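Local coordinates for protein gamma-glutamyl phosphate reductase (Thermotoga maritima, PDB 1O20) that probably catalyses the NADPH-dependent reduction of L-glutamyl 5-phosphate to the corresponding semialdehyde, the second step from glutamate in proline biosynthesis, at residues R24-V29 with G151-L156; T35-K40 with E179-E184; K43-K48 with S171-A176. All coordinates share one frame; numbering follows the deposited sequence.

Interaction 1 of 3, residues R24-V29 with G151-L156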
ATOM      1  N   ARG A  24       0.405  23.791   1.540  1.00 16.27           N
ATOM      2  CA  ARG A  24       1.789  24.176   1.362  1.00 17.34           C
ATOM      3  C   ARG A  24       2.205  25.187   2.417  1.00 17.72           C
ATOM      4  O   ARG A  24       3.234  25.037   3.023  1.00 17.98           O
ATOM      5  CB  ARG A  24       2.028  24.706  -0.059  1.00 18.48           C
ATOM      6  CG  ARG A  24       3.532  25.088  -0.351  1.00 20.33           C
ATOM      7  CD  ARG A  24       4.494  23.886  -0.151  1.00 23.90           C
ATOM      8  NE  ARG A  24       5.918  24.277  -0.222  1.00 27.94           N
ATOM      9  CZ  ARG A  24       6.584  24.985   0.704  1.00 27.21           C
ATOM     10  NH1 ARG A  24       6.020  25.402   1.850  1.00 27.07           N
ATOM     11  NH2 ARG A  24       7.848  25.273   0.480  1.00 29.18           N
ATOM     12  N   GLU A  25       1.376  26.186   2.705  1.00 18.86           N
ATOM     13  CA  GLU A  25       1.720  27.181   3.729  1.00 19.13           C
ATOM     14  C   GLU A  25       1.752  26.522   5.084  1.00 17.51           C
ATOM     15  O   GLU A  25       2.625  26.811   5.879  1.00 17.94           O
ATOM     16  CB  GLU A  25       0.706  28.348   3.778  1.00 19.86           C
ATOM     17  CG  GLU A  25       0.871  29.399   2.708  1.00 27.27           C
ATOM     18  CD  GLU A  25      -0.394  30.272   2.510  1.00 34.77           C
ATOM     19  OE1 GLU A  25      -1.377  30.136   3.302  1.00 38.56           O
ATOM     20  OE2 GLU A  25      -0.409  31.077   1.530  1.00 38.24           O
ATOM     21  N   ALA A  26       0.787  25.664   5.382  1.00 15.40           N
ATOM     22  CA  ALA A  26       0.719  25.005   6.695  1.00 14.41           C
ATOM     23  C   ALA A  26       1.917  24.108   6.940  1.00 14.16           C
ATOM     24  O   ALA A  26       2.387  23.959   8.070  1.00 13.16           O
ATOM     25  CB  ALA A  26      -0.573  24.188   6.824  1.00 14.09           C
ATOM     26  N   TRP A  27       2.416  23.509   5.858  1.00 14.30           N
ATOM     27  CA  TRP A  27       3.584  22.651   5.920  1.00 14.68           C
ATOM     28  C   TRP A  27       4.792  23.366   6.541  1.00 16.25           C
ATOM     29  O   TRP A  27       5.579  22.746   7.244  1.00 16.44           O
ATOM     30  CB  TRP A  27       3.968  22.118   4.522  1.00 14.60           C
ATOM     31  CG  TRP A  27       5.055  21.111   4.619  1.00 14.13           C
ATOM     32  CD1 TRP A  27       5.048  19.979   5.381  1.00 16.09           C
ATOM     33  CD2 TRP A  27       6.333  21.177   4.020  1.00 15.53           C
ATOM     34  NE1 TRP A  27       6.262  19.340   5.290  1.00 15.63           N
ATOM     35  CE2 TRP A  27       7.065  20.049   4.451  1.00 17.59           C
ATOM     36  CE3 TRP A  27       6.970  22.096   3.180  1.00 17.60           C
ATOM     37  CZ2 TRP A  27       8.394  19.805   4.052  1.00 14.58           C
ATOM     38  CZ3 TRP A  27       8.285  21.827   2.770  1.00 18.05           C
ATOM     39  CH2 TRP A  27       8.954  20.686   3.196  1.00 15.60           C
ATOM     40  N   ASP A  28       4.938  24.657   6.266  1.00 17.94           N
ATOM     41  CA  ASP A  28       6.036  25.430   6.841  1.00 19.21           C
ATOM     42  C   ASP A  28       6.071  25.338   8.365  1.00 19.94           C
ATOM     43  O   ASP A  28       7.148  25.306   8.968  1.00 21.65           O
ATOM     44  CB  ASP A  28       5.987  26.889   6.376  1.00 19.55           C
ATOM     45  CG  ASP A  28       7.322  27.608   6.582  1.00 23.14           C
ATOM     46  OD1 ASP A  28       8.360  26.913   6.663  1.00 25.39           O
ATOM     47  OD2 ASP A  28       7.433  28.849   6.717  1.00 25.66           O
ATOM     48  N   VAL A  29       4.893  25.281   8.988  1.00 19.52           N
ATOM     49  CA  VAL A  29       4.763  25.069  10.428  1.00 19.17           C
ATOM     50  C   VAL A  29       4.895  23.599  10.821  1.00 17.79           C
ATOM     51  O   VAL A  29       5.695  23.251  11.689  1.00 17.83           O
ATOM     52  CB  VAL A  29       3.417  25.624  10.921  1.00 19.57           C
ATOM     53  CG1 VAL A  29       3.200  25.335  12.394  1.00 21.22           C
ATOM     54  CG2 VAL A  29       3.309  27.178  10.631  1.00 20.80           C
ATOM     55  N   GLY A 151       5.410  14.759   9.607  1.00 13.61           N
ATOM     56  CA  GLY A 151       5.653  16.144   9.308  1.00 13.72           C
ATOM     57  C   GLY A 151       5.190  16.631   7.949  1.00 13.89           C
ATOM     58  O   GLY A 151       5.602  17.709   7.484  1.00 13.22           O
ATOM     59  N   ASN A 152       4.310  15.877   7.316  1.00 12.89           N
ATOM     60  CA  ASN A 152       3.741  16.263   6.031  1.00 13.53           C
ATOM     61  C   ASN A 152       2.282  16.751   6.085  1.00 13.87           C
ATOM     62  O   ASN A 152       1.454  16.160   6.740  1.00 13.84           O
ATOM     63  CB  ASN A 152       3.837  15.047   5.097  1.00 14.48           C
ATOM     64  CG  ASN A 152       5.260  14.526   4.960  1.00 13.87           C
ATOM     65  OD1 ASN A 152       6.153  15.266   4.554  1.00 12.37           O
ATOM     66  ND2 ASN A 152       5.484  13.306   5.352  1.00 13.55           N
ATOM     67  N   THR A 153       1.951  17.832   5.389  1.00 14.12           N
ATOM     68  CA  THR A 153       0.542  18.177   5.260  1.00 13.80           C
ATOM     69  C   THR A 153      -0.111  17.252   4.211  1.00 13.33           C
ATOM     70  O   THR A 153       0.574  16.511   3.485  1.00 13.58           O
ATOM     71  CB  THR A 153       0.343  19.639   4.927  1.00 13.06           C
ATOM     72  OG1 THR A 153       1.044  19.950   3.715  1.00 14.33           O
ATOM     73  CG2 THR A 153       0.952  20.531   5.975  1.00 11.97           C
ATOM     74  N   ILE A 154      -1.426  17.327   4.143  1.00 12.01           N
ATOM     75  CA  ILE A 154      -2.208  16.491   3.241  1.00 12.51           C
ATOM     76  C   ILE A 154      -3.412  17.164   2.591  1.00 11.27           C
ATOM     77  O   ILE A 154      -4.231  17.875   3.221  1.00 11.67           O
ATOM     78  CB  ILE A 154      -2.603  15.193   3.993  1.00 12.12           C
ATOM     79  CG1 ILE A 154      -3.178  14.139   3.054  1.00 13.19           C
ATOM     80  CG2 ILE A 154      -3.605  15.492   5.057  1.00 15.68           C
ATOM     81  CD1 ILE A 154      -3.472  12.832   3.806  1.00 13.26           C
ATOM     82  N   LEU A 155      -3.523  16.899   1.308  1.00 11.35           N
ATOM     83  CA  LEU A 155      -4.642  17.306   0.500  1.00 11.52           C
ATOM     84  C   LEU A 155      -5.403  16.058   0.075  1.00 11.03           C
ATOM     85  O   LEU A 155      -4.905  15.240  -0.631  1.00 10.98           O
ATOM     86  CB  LEU A 155      -4.144  18.057  -0.726  1.00 11.13           C
ATOM     87  CG  LEU A 155      -5.239  18.589  -1.643  1.00 11.22           C
ATOM     88  CD1 LEU A 155      -6.192  19.530  -0.896  1.00 12.77           C
ATOM     89  CD2 LEU A 155      -4.644  19.313  -2.814  1.00 10.46           C
ATOM     90  N   LEU A 156      -6.624  15.943   0.544  1.00 12.47           N
ATOM     91  CA  LEU A 156      -7.455  14.762   0.367  1.00 13.16           C
ATOM     92  C   LEU A 156      -8.466  14.996  -0.742  1.00 13.06           C
ATOM     93  O   LEU A 156      -9.185  16.002  -0.739  1.00 14.28           O
ATOM     94  CB  LEU A 156      -8.213  14.480   1.671  1.00 12.46           C
ATOM     95  CG  LEU A 156      -7.314  14.153   2.871  1.00 14.21           C
ATOM     96  CD1 LEU A 156      -8.031  14.447   4.135  1.00 14.64           C
ATOM     97  CD2 LEU A 156      -6.855  12.703   2.814  1.00 16.77           C
TER

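Interaction 2 of 3, residues T35-K40 with E179-E184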
ATOM      1  N   THR A  35       7.592  16.064  17.839  1.00 16.89           N
ATOM      2  CA  THR A  35       6.745  14.885  17.857  1.00 18.32           C
ATOM      3  C   THR A  35       5.676  15.028  18.916  1.00 18.57           C
ATOM      4  O   THR A  35       4.586  14.568  18.720  1.00 18.82           O
ATOM      5  CB  THR A  35       7.537  13.655  18.132  1.00 17.99           C
ATOM      6  OG1 THR A  35       8.741  13.686  17.354  1.00 17.18           O
ATOM      7  CG2 THR A  35       6.761  12.379  17.685  1.00 18.78           C
ATOM      8  N   ARG A  36       5.995  15.644  20.043  1.00 19.24           N
ATOM      9  CA  ARG A  36       5.001  15.839  21.103  1.00 19.74           C
ATOM     10  C   ARG A  36       3.759  16.565  20.596  1.00 18.96           C
ATOM     11  O   ARG A  36       2.645  16.109  20.855  1.00 18.53           O
ATOM     12  CB  ARG A  36       5.579  16.614  22.300  1.00 20.29           C
ATOM     13  CG  ARG A  36       4.568  16.833  23.430  1.00 24.40           C
ATOM     14  CD  ARG A  36       5.192  17.552  24.626  1.00 28.91           C
ATOM     15  NE  ARG A  36       6.088  16.623  25.314  1.00 33.20           N
ATOM     16  CZ  ARG A  36       6.739  16.868  26.458  1.00 34.15           C
ATOM     17  NH1 ARG A  36       6.643  18.043  27.053  1.00 34.65           N
ATOM     18  NH2 ARG A  36       7.500  15.925  26.990  1.00 33.77           N
ATOM     19  N   GLU A  37       3.955  17.658  19.856  1.00 18.83           N
ATOM     20  CA  GLU A  37       2.842  18.412  19.281  1.00 18.96           C
ATOM     21  C   GLU A  37       2.077  17.606  18.212  1.00 18.15           C
ATOM     22  O   GLU A  37       0.849  17.625  18.198  1.00 17.94           O
ATOM     23  CB  GLU A  37       3.319  19.769  18.720  1.00 20.38           C
ATOM     24  CG  GLU A  37       2.217  20.810  18.564  1.00 21.94           C
ATOM     25  CD  GLU A  37       1.601  21.256  19.878  1.00 26.06           C
ATOM     26  OE1 GLU A  37       2.258  21.128  20.938  1.00 28.15           O
ATOM     27  OE2 GLU A  37       0.439  21.699  19.854  1.00 25.89           O
ATOM     28  N   LYS A  38       2.781  16.841  17.374  1.00 17.22           N
ATOM     29  CA  LYS A  38       2.135  16.056  16.333  1.00 15.78           C
ATOM     30  C   LYS A  38       1.329  14.897  16.976  1.00 15.08           C
ATOM     31  O   LYS A  38       0.208  14.633  16.565  1.00 14.58           O
ATOM     32  CB  LYS A  38       3.135  15.548  15.263  1.00 15.63           C
ATOM     33  CG  LYS A  38       3.980  16.658  14.582  1.00 12.99           C
ATOM     34  CD  LYS A  38       4.926  16.131  13.487  1.00 14.36           C
ATOM     35  CE  LYS A  38       6.127  15.375  14.039  1.00 16.16           C
ATOM     36  NZ  LYS A  38       7.084  14.924  13.033  1.00 14.23           N
ATOM     37  N   ASN A  39       1.890  14.234  17.976  1.00 15.06           N
ATOM     38  CA  ASN A  39       1.202  13.202  18.751  1.00 15.36           C
ATOM     39  C   ASN A  39      -0.047  13.755  19.487  1.00 15.11           C
ATOM     40  O   ASN A  39      -1.066  13.067  19.601  1.00 15.14           O
ATOM     41  CB  ASN A  39       2.110  12.591  19.800  1.00 15.46           C
ATOM     42  CG  ASN A  39       3.111  11.618  19.238  1.00 15.93           C
ATOM     43  OD1 ASN A  39       3.028  11.197  18.063  1.00 14.94           O
ATOM     44  ND2 ASN A  39       4.103  11.250  20.085  1.00 12.90           N
ATOM     45  N   LYS A  40       0.054  14.960  20.005  1.00 15.37           N
ATOM     46  CA  LYS A  40      -1.078  15.642  20.657  1.00 16.96           C
ATOM     47  C   LYS A  40      -2.224  15.848  19.639  1.00 16.52           C
ATOM     48  O   LYS A  40      -3.384  15.523  19.935  1.00 14.89           O
ATOM     49  CB  LYS A  40      -0.658  16.997  21.207  1.00 18.13           C
ATOM     50  CG  LYS A  40      -1.647  17.634  22.174  1.00 20.56           C
ATOM     51  CD  LYS A  40      -1.270  19.073  22.484  1.00 23.15           C
ATOM     52  CE  LYS A  40      -2.472  19.834  23.132  1.00 26.47           C
ATOM     53  NZ  LYS A  40      -2.107  21.184  23.659  1.00 28.50           N
ATOM     54  N   GLU A 179      -7.081  22.726  18.302  1.00 21.41           N
ATOM     55  CA  GLU A 179      -6.714  22.752  19.713  1.00 21.92           C
ATOM     56  C   GLU A 179      -5.228  22.543  19.926  1.00 21.76           C
ATOM     57  O   GLU A 179      -4.802  22.332  21.053  1.00 22.72           O
ATOM     58  CB  GLU A 179      -7.498  21.674  20.458  1.00 22.07           C
ATOM     59  CG  GLU A 179      -8.988  22.004  20.615  1.00 24.66           C
ATOM     60  CD  GLU A 179      -9.807  20.878  21.196  1.00 28.79           C
ATOM     61  OE1 GLU A 179      -9.216  19.867  21.662  1.00 32.70           O
ATOM     62  OE2 GLU A 179     -11.058  21.001  21.187  1.00 33.70           O
ATOM     63  N   THR A 180      -4.450  22.584  18.847  1.00 20.41           N
ATOM     64  CA  THR A 180      -3.011  22.500  18.910  1.00 20.13           C
ATOM     65  C   THR A 180      -2.362  23.654  18.123  1.00 20.04           C
ATOM     66  O   THR A 180      -3.052  24.518  17.570  1.00 19.62           O
ATOM     67  CB  THR A 180      -2.521  21.148  18.303  1.00 20.00           C
ATOM     68  OG1 THR A 180      -2.656  21.180  16.872  1.00 18.63           O
ATOM     69  CG2 THR A 180      -3.424  20.013  18.711  1.00 20.41           C
ATOM     70  N   GLU A 181      -1.040  23.574  18.002  1.00 19.77           N
ATOM     71  CA  GLU A 181      -0.253  24.517  17.225  1.00 20.97           C
ATOM     72  C   GLU A 181      -0.106  24.056  15.773  1.00 20.01           C
ATOM     73  O   GLU A 181       0.508  24.725  14.981  1.00 18.31           O
ATOM     74  CB  GLU A 181       1.142  24.672  17.836  1.00 20.84           C
ATOM     75  CG  GLU A 181       1.142  25.457  19.144  1.00 26.16           C
ATOM     76  CD  GLU A 181       2.498  25.458  19.861  1.00 32.31           C
ATOM     77  OE1 GLU A 181       3.553  25.096  19.233  1.00 33.30           O
ATOM     78  OE2 GLU A 181       2.492  25.815  21.083  1.00 36.50           O
ATOM     79  N   ILE A 182      -0.602  22.864  15.467  1.00 18.82           N
ATOM     80  CA  ILE A 182      -0.555  22.363  14.097  1.00 18.00           C
ATOM     81  C   ILE A 182      -1.718  23.027  13.396  1.00 17.48           C
ATOM     82  O   ILE A 182      -2.853  22.854  13.840  1.00 16.75           O
ATOM     83  CB  ILE A 182      -0.752  20.826  14.064  1.00 17.69           C
ATOM     84  CG1 ILE A 182       0.183  20.063  15.003  1.00 19.44           C
ATOM     85  CG2 ILE A 182      -0.666  20.311  12.661  1.00 17.52           C
ATOM     86  CD1 ILE A 182       1.588  20.154  14.724  1.00 20.70           C
ATOM     87  N   PRO A 183      -1.474  23.757  12.306  1.00 18.43           N
ATOM     88  CA  PRO A 183      -2.541  24.491  11.637  1.00 18.18           C
ATOM     89  C   PRO A 183      -3.609  23.541  11.121  1.00 18.50           C
ATOM     90  O   PRO A 183      -3.360  22.425  10.675  1.00 17.45           O
ATOM     91  CB  PRO A 183      -1.830  25.194  10.488  1.00 18.40           C
ATOM     92  CG  PRO A 183      -0.416  25.233  10.910  1.00 18.89           C
ATOM     93  CD  PRO A 183      -0.187  23.957  11.618  1.00 18.71           C
ATOM     94  N   GLU A 184      -4.815  24.041  11.198  1.00 17.59           N
ATOM     95  CA  GLU A 184      -6.010  23.351  10.771  1.00 18.94           C
ATOM     96  C   GLU A 184      -5.899  23.038   9.272  1.00 16.76           C
ATOM     97  O   GLU A 184      -6.336  22.004   8.810  1.00 15.15           O
ATOM     98  CB  GLU A 184      -7.166  24.323  11.019  1.00 19.65           C
ATOM     99  CG  GLU A 184      -8.493  23.721  10.983  1.00 24.90           C
ATOM    100  CD  GLU A 184      -9.565  24.743  11.237  1.00 29.84           C
ATOM    101  OE1 GLU A 184      -9.273  25.966  11.190  1.00 34.31           O
ATOM    102  OE2 GLU A 184     -10.690  24.297  11.458  1.00 30.14           O
TER

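Interaction 3 of 3, residues K43-K48 with S171-A176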
ATOM      1  N   LYS A  43      -3.766  12.432  18.889  1.00 16.10           N
ATOM      2  CA  LYS A  43      -4.572  12.034  20.029  1.00 16.65           C
ATOM      3  C   LYS A  43      -5.924  12.766  20.016  1.00 15.90           C
ATOM      4  O   LYS A  43      -6.974  12.155  20.261  1.00 13.01           O
ATOM      5  CB  LYS A  43      -3.825  12.329  21.346  1.00 17.82           C
ATOM      6  CG  LYS A  43      -4.610  12.056  22.627  1.00 21.22           C
ATOM      7  CD  LYS A  43      -5.042  10.595  22.710  1.00 25.98           C
ATOM      8  CE  LYS A  43      -5.164  10.056  24.137  1.00 29.26           C
ATOM      9  NZ  LYS A  43      -5.427   8.550  24.107  1.00 30.60           N
ATOM     10  N   LYS A  44      -5.882  14.076  19.778  1.00 14.62           N
ATOM     11  CA  LYS A  44      -7.089  14.858  19.635  1.00 15.38           C
ATOM     12  C   LYS A  44      -7.948  14.409  18.443  1.00 15.11           C
ATOM     13  O   LYS A  44      -9.193  14.511  18.525  1.00 15.02           O
ATOM     14  CB  LYS A  44      -6.777  16.366  19.548  1.00 16.09           C
ATOM     15  CG  LYS A  44      -6.315  16.876  20.916  1.00 19.43           C
ATOM     16  CD  LYS A  44      -5.759  18.260  20.928  1.00 25.66           C
ATOM     17  CE  LYS A  44      -5.739  18.795  22.389  1.00 26.58           C
ATOM     18  NZ  LYS A  44      -7.099  18.946  22.971  1.00 30.58           N
ATOM     19  N   ILE A  45      -7.302  13.984  17.343  1.00 13.10           N
ATOM     20  CA  ILE A  45      -8.026  13.416  16.229  1.00 12.33           C
ATOM     21  C   ILE A  45      -8.845  12.201  16.720  1.00 13.78           C
ATOM     22  O   ILE A  45     -10.057  12.118  16.485  1.00 13.22           O
ATOM     23  CB  ILE A  45      -7.115  13.050  15.054  1.00 11.91           C
ATOM     24  CG1 ILE A  45      -6.626  14.295  14.314  1.00 11.51           C
ATOM     25  CG2 ILE A  45      -7.868  12.101  14.067  1.00 10.91           C
ATOM     26  CD1 ILE A  45      -5.566  14.001  13.274  1.00 11.01           C
ATOM     27  N   ALA A  46      -8.192  11.287  17.410  1.00 14.41           N
ATOM     28  CA  ALA A  46      -8.860  10.128  18.041  1.00 15.39           C
ATOM     29  C   ALA A  46     -10.047  10.536  18.935  1.00 15.88           C
ATOM     30  O   ALA A  46     -11.153   9.962  18.864  1.00 15.55           O
ATOM     31  CB  ALA A  46      -7.825   9.295  18.852  1.00 15.10           C
ATOM     32  N   GLU A  47      -9.837  11.571  19.729  1.00 16.58           N
ATOM     33  CA  GLU A  47     -10.853  12.066  20.635  1.00 17.56           C
ATOM     34  C   GLU A  47     -12.055  12.694  19.893  1.00 17.66           C
ATOM     35  O   GLU A  47     -13.211  12.441  20.248  1.00 16.46           O
ATOM     36  CB  GLU A  47     -10.233  13.091  21.572  1.00 19.44           C
ATOM     37  CG  GLU A  47      -9.343  12.470  22.644  1.00 21.46           C
ATOM     38  CD  GLU A  47      -8.584  13.512  23.447  1.00 24.38           C
ATOM     39  OE1 GLU A  47      -8.769  14.734  23.210  1.00 22.49           O
ATOM     40  OE2 GLU A  47      -7.812  13.088  24.332  1.00 27.77           O
ATOM     41  N   LYS A  48     -11.783  13.469  18.851  1.00 16.15           N
ATOM     42  CA  LYS A  48     -12.852  14.115  18.123  1.00 17.01           C
ATOM     43  C   LYS A  48     -13.646  13.088  17.301  1.00 16.48           C
ATOM     44  O   LYS A  48     -14.852  13.224  17.200  1.00 17.03           O
ATOM     45  CB  LYS A  48     -12.362  15.284  17.240  1.00 16.19           C
ATOM     46  CG  LYS A  48     -11.857  16.499  18.017  1.00 19.35           C
ATOM     47  CD  LYS A  48     -12.990  17.301  18.700  1.00 21.99           C
ATOM     48  CE  LYS A  48     -12.487  18.195  19.847  1.00 25.84           C
ATOM     49  NZ  LYS A  48     -13.620  19.110  20.326  1.00 29.94           N
ATOM     50  N   SER A 171     -13.960  17.279   9.107  1.00 12.91           N
ATOM     51  CA  SER A 171     -14.389  18.301  10.025  1.00 13.62           C
ATOM     52  C   SER A 171     -13.915  17.956  11.443  1.00 13.86           C
ATOM     53  O   SER A 171     -13.402  18.816  12.142  1.00 14.93           O
ATOM     54  CB  SER A 171     -15.907  18.495   9.934  1.00 14.00           C
ATOM     55  OG  SER A 171     -16.369  19.391  10.929  1.00 16.12           O
ATOM     56  N   ALA A 172     -14.077  16.706  11.863  1.00 13.50           N
ATOM     57  CA  ALA A 172     -13.598  16.254  13.170  1.00 12.82           C
ATOM     58  C   ALA A 172     -12.063  16.390  13.340  1.00 13.23           C
ATOM     59  O   ALA A 172     -11.585  16.828  14.370  1.00 12.44           O
ATOM     60  CB  ALA A 172     -14.020  14.885  13.393  1.00 13.23           C
ATOM     61  N   ILE A 173     -11.309  16.008  12.304  1.00 12.83           N
ATOM     62  CA  ILE A 173      -9.867  16.117  12.283  1.00 12.74           C
ATOM     63  C   ILE A 173      -9.436  17.577  12.514  1.00 13.19           C
ATOM     64  O   ILE A 173      -8.568  17.839  13.348  1.00 12.99           O
ATOM     65  CB  ILE A 173      -9.297  15.596  10.911  1.00 12.07           C
ATOM     66  CG1 ILE A 173      -9.442  14.061  10.800  1.00 12.49           C
ATOM     67  CG2 ILE A 173      -7.858  16.086  10.737  1.00 13.22           C
ATOM     68  CD1 ILE A 173      -9.167  13.440   9.370  1.00 13.83           C
ATOM     69  N   ARG A 174     -10.039  18.507  11.771  1.00 14.05           N
ATOM     70  CA  ARG A 174      -9.652  19.944  11.851  1.00 15.19           C
ATOM     71  C   ARG A 174     -10.053  20.560  13.211  1.00 15.46           C
ATOM     72  O   ARG A 174      -9.401  21.461  13.722  1.00 14.01           O
ATOM     73  CB  ARG A 174     -10.284  20.712  10.699  1.00 14.40           C
ATOM     74  CG  ARG A 174      -9.671  20.377   9.372  1.00 15.95           C
ATOM     75  CD  ARG A 174     -10.467  20.881   8.183  1.00 17.40           C
ATOM     76  NE  ARG A 174     -10.635  22.337   8.148  1.00 16.93           N
ATOM     77  CZ  ARG A 174      -9.891  23.190   7.475  1.00 18.14           C
ATOM     78  NH1 ARG A 174      -8.824  22.807   6.813  1.00 15.23           N
ATOM     79  NH2 ARG A 174     -10.192  24.481   7.505  1.00 20.31           N
ATOM     80  N   GLU A 175     -11.154  20.093  13.769  1.00 15.68           N
ATOM     81  CA  GLU A 175     -11.539  20.503  15.127  1.00 17.55           C
ATOM     82  C   GLU A 175     -10.425  20.125  16.091  1.00 17.46           C
ATOM     83  O   GLU A 175     -10.107  20.873  16.999  1.00 17.56           O
ATOM     84  CB  GLU A 175     -12.768  19.759  15.610  1.00 17.84           C
ATOM     85  CG  GLU A 175     -14.099  20.355  15.296  1.00 21.17           C
ATOM     86  CD  GLU A 175     -15.175  19.584  16.060  1.00 23.43           C
ATOM     87  OE1 GLU A 175     -15.434  19.938  17.239  1.00 24.88           O
ATOM     88  OE2 GLU A 175     -15.726  18.617  15.491  1.00 22.64           O
ATOM     89  N   ALA A 176      -9.857  18.928  15.922  1.00 17.40           N
ATOM     90  CA  ALA A 176      -8.756  18.518  16.779  1.00 17.01           C
ATOM     91  C   ALA A 176      -7.545  19.404  16.556  1.00 17.02           C
ATOM     92  O   ALA A 176      -6.913  19.807  17.513  1.00 16.42           O
ATOM     93  CB  ALA A 176      -8.397  17.091  16.558  1.00 17.91           C
TER

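Interaction 1 of 3, residues R24-V29 with G151-L156
The indole of Trp27 reaches from helix 15-30 to Gly151 and Thr153, the residues that lead into strand 154-157. The direct polar link is a weak hydrogen bond: Trp27 NE1 lies 2.8 Å from Gly151 O, but the angle at the hydrogen is a bent 126°. Gly151 O sits near the ring plane, at the pyrrole edge, and is also 3.1 Å from Trp27 CD1. Gly151, with positive phi, is the C-prime residue of the Schellman motif that ends helix 138-149, and the indole therefore meets the chain just where this helix gives way to the strand.

Van der Waals contact centres on the methyl of Thr153. Its CG2 is pressed against the helix backbone, 3.3 Å from Trp27 N, and also meets Trp27 CB and, at 4.1 Å, Ala26 CB. The Trp27 side chain leaves with CG anti to the backbone N (chi1 -173°), which sets the indole beside the turn at Gly151. Within the helix, Trp27 CE3 stands 3.7 Å above one face of the Arg24 guanidinium, offset toward its rim.

Buried polar groups are mostly served from elsewhere. Thr153 OG1 bonds to Val23 O of helix 15-30, and Asn152 is held by Leu412 O and Gly127 N, whereas Thr153 N has no partner.

Strand 154-157 belongs to a four-stranded parallel sheet, consistent with the Rossmann-like cofactor domain of aldehyde dehydrogenases. With the indole N-H bond so bent, methyl and indole packing, together with the Thr153 hydroxyl bond, probably does most to seat helix 15-30 on the turn before this strand.

Interaction 2 of 3, residues T35-K40 with E179-E184
Glu37 OE2 accepts a hydrogen bond from the backbone N of Glu181 at 3.0 Å, nearly straight at 163°. The donor stands in an ST turn at 180-182, within the loop that joins helix 163-177 to strand 187-189 in a beta-alpha-beta unit, and the acceptor rides on the first turns of helix 35-51. The N-H meets OE2 on the anti side, 28° out of the carboxylate plane. CG of Glu37 is anti to the backbone N, and the chain then bends at chi2 (65°), a combination that carries the carboxylate across to the turn.

The turn itself is fixed by Thr180 OG1, which accepts from Ile182 N and also bonds to Leu177 O. This hydroxyl thereby shapes the backbone that offers the Glu181 N-H to Glu37. Thr180 CB lies 3.4 Å from Glu37 OE2, the two side chains running past each other in opposite directions.

Beside them the Glu181 carboxylate stacks on that of Glu37, the planes only 15° apart and Glu37 OE1 4.5 Å from Glu181 OE1. Such a pair of like charges might raise the proton affinity of one of the acids, an effect the N-H on Glu37 OE2 would partly offset.

On the buried side, Ile182 slides along Glu37. Ile182 also faces Leu30 and Ala41, so the loop is wedged between helices 15-30 and 35-51. Lys38 turns away, its NZ bound to Asp102 and Lys149 O, but its aliphatic stem remains near the isoleucine. The end methyl of that isoleucine, Ile182 CD1, lies 3.9 Å from Glu37 CG and 4.2 Å from Lys38 CG.

Interaction 3 of 3, residues K43-K48 with S171-A176
The carboxylate of Glu175 turns one face to the Lys48 side chain, whose CD lies above it, 4.1 Å from Glu175 CD. The two side chains cross at about a right angle. Lys48 NZ, lifted out of the carboxylate plane beyond OE1, makes a long salt bridge of 3.7 Å to Glu175 OE1. That oxygen has a second partner in Arg52. Lys48 NZ also has long, weak ion pairs with Glu179 and Glu51, so its charge is probably shared among several carboxylates.

This is a helix-helix packing in what is probably the Rossmann-like domain: helix 35-51 lies against helix 163-177, the helix of a beta-alpha-beta crossover, their local axes 8.0 Å apart at 132°. Small residues permit such closeness. Ala172 lets the Lys48 methylenes settle on its backbone, with Lys48 CB 3.4 Å from Ala172 O; a bend at chi2 (-72°) then sends the lysine toward Glu175.

Beside the charged groups, Ile45 and Ile173 meet obliquely, CD1 of Ile45 4.0 Å from CG2 of Ile173. Leu148 of helix 138-149 touches Ile45, and Thr144 of the same helix touches Ile173. Lys44 directs its NZ to Glu179, leaving its CB on the interface. Packing is tight at Ala176, whose CB presses into the helix 35-51 backbone, 3.3 Å from Lys44 C and 3.5 Å from Lys44 CB.

How the interactions relate
From the N terminus, helices 15-30 and 35-51 present residues 24-29, 35-40 and 43-48 in turn; their partners follow more than a hundred residues later, as 151-156, 171-176 and 179-184. Interaction 1 closes its loop first and crosses both others. Interaction 3 closes inside the loop of interaction 2, because the first turns of helix 35-51 meet the loop after helix 163-177, and its later turns meet that helix itself. Interactions 1 and 2 touch where Val29 CG1 packs on Pro183 CD, and interactions 2 and 3 join through a salt bridge between Glu179 and Lys44. Together they hold two N-terminal helices against one beta-alpha-beta unit of the four-stranded parallel sheet.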